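Serpin B3 (Homo sapiens, PDB 4ZK3) belongs to the serpin family of protease inhibitors and, as squamous cell carcinoma antigen 1, is apparently the source of the psoriasis-associated Pso p27 that forms large aggregates. Local coordinates at residues A[32-35]-A[36-40]; A[222-226]-A[227-231]; A[298-302]-A[303-307]. One frame throughout, in Å; residues are numbered along the deposited sequence.

Three local contacts sample three ways in which a serpin chain folds back on its near neighbours: a run within a helix (contact 1), a beta hairpin (contact 2) and the end of a helix (contact 3). Contacts 1 and 3 belong to one packed region although far apart in sequence: their centres lie 15 Å apart, and L38 meets both halves of contact 3, with L38 CD2 4.1 Å from M304 CE and L38 CD1 4.2 Å from L299 CD1. Contact 2 stands apart, its centre 32 Å from that of contact 1 and 35 Å from that of contact 3. Its nearest atoms are about 19 Å and 22 Å, respectively, from theirs.

Contact 1: A[32-35]-A[36-40]; sequences ISIT and SALGM
I34 and L38, one helical turn apart, run alongside each other in the same direction, with I34 CG2 4.0 Å from L38 CD1. The chi1 of I34 (-58°, to CG1) sets CG1 beside the backbone N and CG2 anti to it, turned to the leucine. Beneath them, in regular alpha-helical bonding, each carbonyl is taken by the amide four residues on. S36 N donates to I32 O at 2.8 Å, and A37 N to S33 O at 3.1 Å. L38 N reaches I34 O at 3.0 Å, nearly in line with the carbonyl, while G39 N meets T35 O at 2.8 Å in a more bent bond (144° at the hydrogen).

The buried hydroxyls look to other partners. T35 OG1 turns back within the helix to P31 O; S33 OG is hydrogen-bonded to T347 OG1, and S36 OG to N105 ND2 and, weakly, N178 OD1. S33 and S36 thus tie the helix to strands 340-351, 99-110 and 174-185, and M40 O accepts from Y119 OH. Helix 31-42 is a central buried helix of the serpin fold, lying against the large beta sheet: A37 rests on T347 and V349, T35 packs against N8 and F11 of helix 4-19, and F85 of helix 81-91 touches T35 and S36.

Contact 2: A[222-226]-A[227-231]; sequences ASLED and VQAKV
L224 drops into a hollow between V227 and V231 on one face of a beta hairpin. Its CB lies 3.8 Å from V227 CG2, the two side chains running alongside each other. At its far end L224 CD1 presses against V231 CG2 at 3.2 Å, tighter than usual for two methyls, as the leucine passes slantwise over the valine. CG1 of V231 is anti to the backbone N (chi1 -174°), which leaves CG2 beside that N and in the leucine's path. The small A229 is the floor of the hollow, its CB 4.4 Å from L224 CD1.

The strands are antiparallel. A222 and V231 form a hydrogen-bonded pair, S223 and K230 a non-hydrogen-bonded one, and L224 and A229 a second hydrogen-bonded pair, where L224 N donates to A229 O at 2.8 Å and A229 N returns to L224 O from above the carbonyl plane. Beside the turn is a G1 beta bulge, with two residues, Q228 and A229, set against L224 alone. On the opposite face a water joins S223 OG to A229 O.

At the turn, the side chain of Q228 bends at chi2 (72°) and brings NE2 to E225 OE1 at 3.1 Å. The donor arrives on the syn side of the carboxylate, whose plane stands 64° from that of the amide; E225 itself is poorly ordered. The other end of this amide, Q228 OE1, is bonded to K256 NZ.

The hairpin joins strands 206-224 and 229-235. W269 of helix 263-269 touches both L224 and V227, L257 of helix 254-260 packs on V227 and A229, and V231 meets I244 and L246 of strand 241-248.

Contact 3: A[298-302]-A[303-307]; sequences TLRTM and GMVDI
R300 and V305 meet across a Schellman motif, the close of helix 296-302, where the chain turns at G303. With a positive phi of 131°, G303 leaves the helix as two amides hydrogen-bond back to carbonyls of the final turn: M304 N donates to L299 O at 2.9 Å, and G303 N to R300 O at the same 2.9 Å, from above the carbonyl plane. L299 and M304 also make apolar contact, their CB atoms 4.3 Å apart, M304 continuing onto I53 and V56 of helix 47-57.

The side chain of R300 can be followed outward. Its CB lies 3.9 Å from M304 O, and the CA beneath makes a CH...O contact at 3.2 Å with that same buried oxygen, for which the model has no hydrogen-bond partner. CG, anti to the backbone N (chi1 -171°), passes V305 CG1 at 3.7 Å, the two side chains lying roughly perpendicular. The chain then bends at chi3 (-92°) to bring NE to a bridging water, while NH1 forms a salt bridge with D297 OD1, one turn back. The water lies in plane at the guanidinium edge, accepts from R300 NE at 2.9 Å and donates to V305 O.

Contact 1: A[32-35]-A[36-40]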
loop_
_atom_site.group_PDB
_atom_site.type_symbol
_atom_site.label_atom_id
_atom_site.label_comp_id
_atom_site.label_asym_id
_atom_site.label_seq_id
_atom_site.Cartn_x
_atom_site.Cartn_y
_atom_site.Cartn_z
ATOM N N ILE A 32 -3.859 1.039 -0.632
ATOM C CA ILE A 32 -4.667 1.771 -1.639
ATOM C C ILE A 32 -4.495 1.177 -3.013
ATOM O O ILE A 32 -5.459 1.082 -3.817
ATOM C CB ILE A 32 -4.270 3.254 -1.662
ATOM C CG1 ILE A 32 -5.031 3.993 -0.593
ATOM C CG2 ILE A 32 -4.687 3.904 -2.966
ATOM C CD1 ILE A 32 -6.548 4.002 -0.840
ATOM N N SER A 33 -3.271 0.755 -3.303
ATOM C CA SER A 33 -2.990 0.066 -4.594
ATOM C C SER A 33 -3.799 -1.192 -4.711
ATOM O O SER A 33 -4.405 -1.513 -5.771
ATOM C CB SER A 33 -1.491 -0.210 -4.691
ATOM O OG SER A 33 -1.225 -1.072 -5.777
ATOM N N ILE A 34 -3.903 -1.904 -3.606
ATOM C CA ILE A 34 -4.646 -3.159 -3.623
ATOM C C ILE A 34 -6.145 -2.897 -3.707
ATOM O O ILE A 34 -6.860 -3.534 -4.488
ATOM C CB ILE A 34 -4.317 -3.980 -2.409
ATOM C CG1 ILE A 34 -2.828 -4.242 -2.390
ATOM C CG2 ILE A 34 -5.083 -5.262 -2.481
ATOM C CD1 ILE A 34 -2.299 -4.815 -1.111
ATOM N N THR A 35 -6.620 -1.944 -2.936
ATOM C CA THR A 35 -8.019 -1.527 -3.048
ATOM C C THR A 35 -8.373 -1.146 -4.458
ATOM O O THR A 35 -9.394 -1.564 -5.002
ATOM C CB THR A 35 -8.327 -0.387 -2.096
ATOM O OG1 THR A 35 -8.187 -0.863 -0.763
ATOM C CG2 THR A 35 -9.742 0.062 -2.303
ATOM N N SER A 36 -7.521 -0.350 -5.078
ATOM C CA SER A 36 -7.778 0.114 -6.447
ATOM C C SER A 36 -7.864 -1.057 -7.455
ATOM O O SER A 36 -8.753 -1.081 -8.301
ATOM C CB SER A 36 -6.720 1.159 -6.817
ATOM O OG SER A 36 -6.856 1.609 -8.139
ATOM N N ALA A 37 -6.959 -2.004 -7.398
ATOM C CA ALA A 37 -6.993 -3.113 -8.280
ATOM C C ALA A 37 -8.231 -3.969 -8.079
ATOM O O ALA A 37 -8.843 -4.409 -9.044
ATOM C CB ALA A 37 -5.722 -3.976 -8.097
ATOM N N LEU A 38 -8.594 -4.218 -6.841
ATOM C CA LEU A 38 -9.776 -5.055 -6.567
ATOM C C LEU A 38 -11.086 -4.318 -6.888
ATOM O O LEU A 38 -12.071 -4.941 -7.199
ATOM C CB LEU A 38 -9.721 -5.562 -5.126
ATOM C CG LEU A 38 -8.537 -6.485 -4.869
ATOM C CD1 LEU A 38 -8.543 -6.958 -3.435
ATOM C CD2 LEU A 38 -8.513 -7.636 -5.873
ATOM N N GLY A 39 -11.060 -2.989 -6.819
ATOM C CA GLY A 39 -12.167 -2.142 -7.179
ATOM C C GLY A 39 -12.469 -2.311 -8.650
ATOM O O GLY A 39 -13.626 -2.384 -9.049
ATOM N N MET A 40 -11.415 -2.338 -9.476
ATOM C CA MET A 40 -11.587 -2.606 -10.897
ATOM C C MET A 40 -12.157 -3.994 -11.192
ATOM O O MET A 40 -12.975 -4.144 -12.138
ATOM C CB MET A 40 -10.270 -2.449 -11.635
ATOM C CG MET A 40 -9.750 -1.028 -11.767
ATOM S SD MET A 40 -8.319 -0.965 -12.903
ATOM C CE MET A 40 -7.052 -1.630 -11.837
#

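Contact 2: A[222-226]-A[227-231]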
loop_
_atom_site.group_PDB
_atom_site.type_symbol
_atom_site.label_atom_id
_atom_site.label_comp_id
_atom_site.label_asym_id
_atom_site.label_seq_id
_atom_site.Cartn_x
_atom_site.Cartn_y
_atom_site.Cartn_z
ATOM N N ALA A 222 2.618 12.516 20.546
ATOM C CA ALA A 222 1.734 12.009 21.562
ATOM C C ALA A 222 2.344 10.796 22.235
ATOM O O ALA A 222 2.989 9.940 21.594
ATOM C CB ALA A 222 0.389 11.666 20.985
ATOM N N SER A 223 2.160 10.738 23.545
ATOM C CA SER A 223 2.496 9.578 24.307
ATOM C C SER A 223 1.253 8.754 24.528
ATOM O O SER A 223 0.295 9.253 25.065
ATOM C CB SER A 223 3.043 9.979 25.661
ATOM O OG SER A 223 2.915 8.836 26.494
ATOM N N LEU A 224 1.268 7.488 24.145
ATOM C CA LEU A 224 0.122 6.602 24.297
ATOM C C LEU A 224 0.417 5.691 25.467
ATOM O O LEU A 224 0.726 4.496 25.319
ATOM C CB LEU A 224 -0.095 5.808 23.035
ATOM C CG LEU A 224 0.017 6.556 21.702
ATOM C CD1 LEU A 224 -0.095 5.496 20.621
ATOM C CD2 LEU A 224 -1.043 7.642 21.518
ATOM N N GLU A 225 0.411 6.284 26.652
ATOM C CA GLU A 225 0.618 5.487 27.847
ATOM C C GLU A 225 -0.662 4.703 27.999
ATOM O O GLU A 225 -1.712 5.286 28.219
ATOM C CB GLU A 225 0.932 6.336 29.098
ATOM C CG GLU A 225 0.985 5.555 30.432
ATOM C CD GLU A 225 1.277 4.032 30.330
ATOM O OE1 GLU A 225 1.799 3.518 29.299
ATOM O OE2 GLU A 225 0.971 3.318 31.320
ATOM N N ASP A 226 -0.558 3.393 27.876
ATOM C CA ASP A 226 -1.709 2.513 27.751
ATOM C C ASP A 226 -1.363 1.328 26.842
ATOM O O ASP A 226 -1.612 0.176 27.213
ATOM C CB ASP A 226 -3.006 3.230 27.280
ATOM C CG ASP A 226 -2.881 3.890 25.894
ATOM O OD1 ASP A 226 -2.391 3.218 24.973
ATOM O OD2 ASP A 226 -3.308 5.057 25.691
ATOM N N VAL A 227 -0.802 1.609 25.658
ATOM C CA VAL A 227 -0.120 0.572 24.845
ATOM C C VAL A 227 1.387 0.667 25.010
ATOM O O VAL A 227 2.114 -0.111 24.385
ATOM C CB VAL A 227 -0.475 0.609 23.343
ATOM C CG1 VAL A 227 -1.839 -0.014 23.133
ATOM C CG2 VAL A 227 -0.407 2.013 22.773
ATOM N N GLN A 228 1.816 1.614 25.864
ATOM C CA GLN A 228 3.195 1.893 26.208
ATOM C C GLN A 228 3.935 2.180 24.898
ATOM O O GLN A 228 4.839 1.466 24.519
ATOM C CB GLN A 228 3.837 0.723 27.003
ATOM C CG GLN A 228 3.275 0.441 28.411
ATOM C CD GLN A 228 1.868 -0.183 28.391
ATOM O OE1 GLN A 228 1.656 -1.308 27.886
ATOM N NE2 GLN A 228 0.890 0.552 28.935
ATOM N N ALA A 229 3.496 3.205 24.184
ATOM C CA ALA A 229 4.110 3.569 22.905
ATOM C C ALA A 229 4.085 5.057 22.751
ATOM O O ALA A 229 3.415 5.772 23.516
ATOM C CB ALA A 229 3.346 2.929 21.755
ATOM N N LYS A 230 4.825 5.529 21.763
ATOM C CA LYS A 230 4.758 6.904 21.342
ATOM C C LYS A 230 4.415 7.014 19.856
ATOM O O LYS A 230 4.611 6.045 19.068
ATOM C CB LYS A 230 6.064 7.592 21.613
ATOM C CG LYS A 230 6.412 7.696 23.094
ATOM C CD LYS A 230 7.847 8.177 23.220
ATOM C CE LYS A 230 8.301 8.284 24.667
ATOM N NZ LYS A 230 9.745 8.673 24.724
ATOM N N VAL A 231 3.880 8.169 19.506
ATOM C CA VAL A 231 3.482 8.512 18.111
ATOM C C VAL A 231 4.085 9.811 17.655
ATOM O O VAL A 231 4.021 10.798 18.363
ATOM C CB VAL A 231 1.943 8.626 17.956
ATOM C CG1 VAL A 231 1.571 8.824 16.505
ATOM C CG2 VAL A 231 1.314 7.354 18.379
HETATM O O HOH W 1 4.125 6.189 26.278
#

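Contact 3: A[298-302]-A[303-307]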
loop_
_atom_site.group_PDB
_atom_site.type_symbol
_atom_site.label_atom_id
_atom_site.label_comp_id
_atom_site.label_asym_id
_atom_site.label_seq_id
_atom_site.Cartn_x
_atom_site.Cartn_y
_atom_site.Cartn_z
ATOM N N THR A 298 -4.310 -15.544 0.822
ATOM C CA THR A 298 -4.659 -14.465 1.768
ATOM C C THR A 298 -6.086 -13.918 1.546
ATOM O O THR A 298 -6.902 -13.899 2.452
ATOM C CB THR A 298 -3.645 -13.323 1.677
ATOM O OG1 THR A 298 -2.350 -13.817 1.964
ATOM C CG2 THR A 298 -3.948 -12.170 2.668
ATOM N N LEU A 299 -6.398 -13.464 0.336
ATOM C CA LEU A 299 -7.748 -12.907 0.061
ATOM C C LEU A 299 -8.848 -13.963 0.169
ATOM O O LEU A 299 -9.977 -13.664 0.547
ATOM C CB LEU A 299 -7.798 -12.274 -1.353
ATOM C CG LEU A 299 -6.872 -11.038 -1.451
ATOM C CD1 LEU A 299 -6.652 -10.645 -2.896
ATOM C CD2 LEU A 299 -7.470 -9.938 -0.632
ATOM N N ARG A 300 -8.517 -15.156 -0.277
ATOM C CA ARG A 300 -9.384 -16.331 -0.091
ATOM C C ARG A 300 -9.781 -16.481 1.383
ATOM O O ARG A 300 -10.968 -16.385 1.678
ATOM C CB ARG A 300 -8.695 -17.572 -0.634
ATOM C CG ARG A 300 -9.544 -18.822 -0.718
ATOM C CD ARG A 300 -8.657 -19.907 -1.307
ATOM N NE ARG A 300 -8.794 -19.964 -2.760
ATOM C CZ ARG A 300 -7.817 -20.211 -3.622
ATOM N NH1 ARG A 300 -6.564 -20.401 -3.230
ATOM N NH2 ARG A 300 -8.108 -20.260 -4.918
ATOM N N THR A 301 -8.800 -16.582 2.272
ATOM C CA THR A 301 -9.024 -16.554 3.718
ATOM C C THR A 301 -9.920 -15.439 4.190
ATOM O O THR A 301 -10.725 -15.625 5.136
ATOM C CB THR A 301 -7.701 -16.362 4.451
ATOM O OG1 THR A 301 -6.793 -17.399 4.066
ATOM C CG2 THR A 301 -7.876 -16.361 5.959
ATOM N N MET A 302 -9.762 -14.259 3.570
ATOM C CA MET A 302 -10.399 -13.071 4.034
ATOM C C MET A 302 -11.824 -13.095 3.610
ATOM O O MET A 302 -12.574 -12.305 4.085
ATOM C CB MET A 302 -9.666 -11.804 3.540
ATOM C CG MET A 302 -8.262 -11.635 4.186
ATOM S SD MET A 302 -7.129 -10.304 3.626
ATOM C CE MET A 302 -8.368 -9.041 3.750
ATOM N N GLY A 303 -12.229 -13.990 2.715
ATOM C CA GLY A 303 -13.637 -14.042 2.281
ATOM C C GLY A 303 -13.855 -14.074 0.786
ATOM O O GLY A 303 -14.987 -14.330 0.330
ATOM N N MET A 304 -12.802 -13.786 0.006
ATOM C CA MET A 304 -12.939 -13.748 -1.458
ATOM C C MET A 304 -12.680 -15.144 -2.032
ATOM O O MET A 304 -11.524 -15.499 -2.352
ATOM C CB MET A 304 -12.037 -12.668 -2.112
ATOM C CG MET A 304 -12.611 -11.269 -2.149
ATOM S SD MET A 304 -11.346 -10.007 -2.593
ATOM C CE MET A 304 -10.824 -10.569 -4.193
ATOM N N VAL A 305 -13.768 -15.929 -2.168
ATOM C CA VAL A 305 -13.661 -17.315 -2.674
ATOM C C VAL A 305 -14.167 -17.544 -4.087
ATOM O O VAL A 305 -13.477 -18.211 -4.877
ATOM C CB VAL A 305 -14.294 -18.409 -1.746
ATOM C CG1 VAL A 305 -13.194 -19.143 -0.973
ATOM C CG2 VAL A 305 -15.288 -17.833 -0.772
ATOM N N ASP A 306 -15.358 -17.046 -4.403
ATOM C CA ASP A 306 -15.981 -17.346 -5.729
ATOM C C ASP A 306 -15.052 -16.918 -6.928
ATOM O O ASP A 306 -14.982 -17.559 -7.988
ATOM C CB ASP A 306 -17.339 -16.601 -5.871
ATOM C CG ASP A 306 -18.502 -17.197 -4.975
ATOM O OD1 ASP A 306 -18.202 -17.930 -4.003
ATOM O OD2 ASP A 306 -19.702 -16.847 -5.251
ATOM N N ILE A 307 -14.360 -15.788 -6.724
ATOM C CA ILE A 307 -13.544 -15.119 -7.717
ATOM C C ILE A 307 -12.391 -16.002 -8.121
ATOM O O ILE A 307 -11.879 -15.891 -9.254
ATOM C CB ILE A 307 -13.049 -13.754 -7.145
ATOM C CG1 ILE A 307 -12.371 -12.916 -8.183
ATOM C CG2 ILE A 307 -12.055 -13.951 -6.014
ATOM C CD1 ILE A 307 -13.308 -12.257 -9.133
HETATM O O HOH W 2 -11.378 -20.011 -4.088
#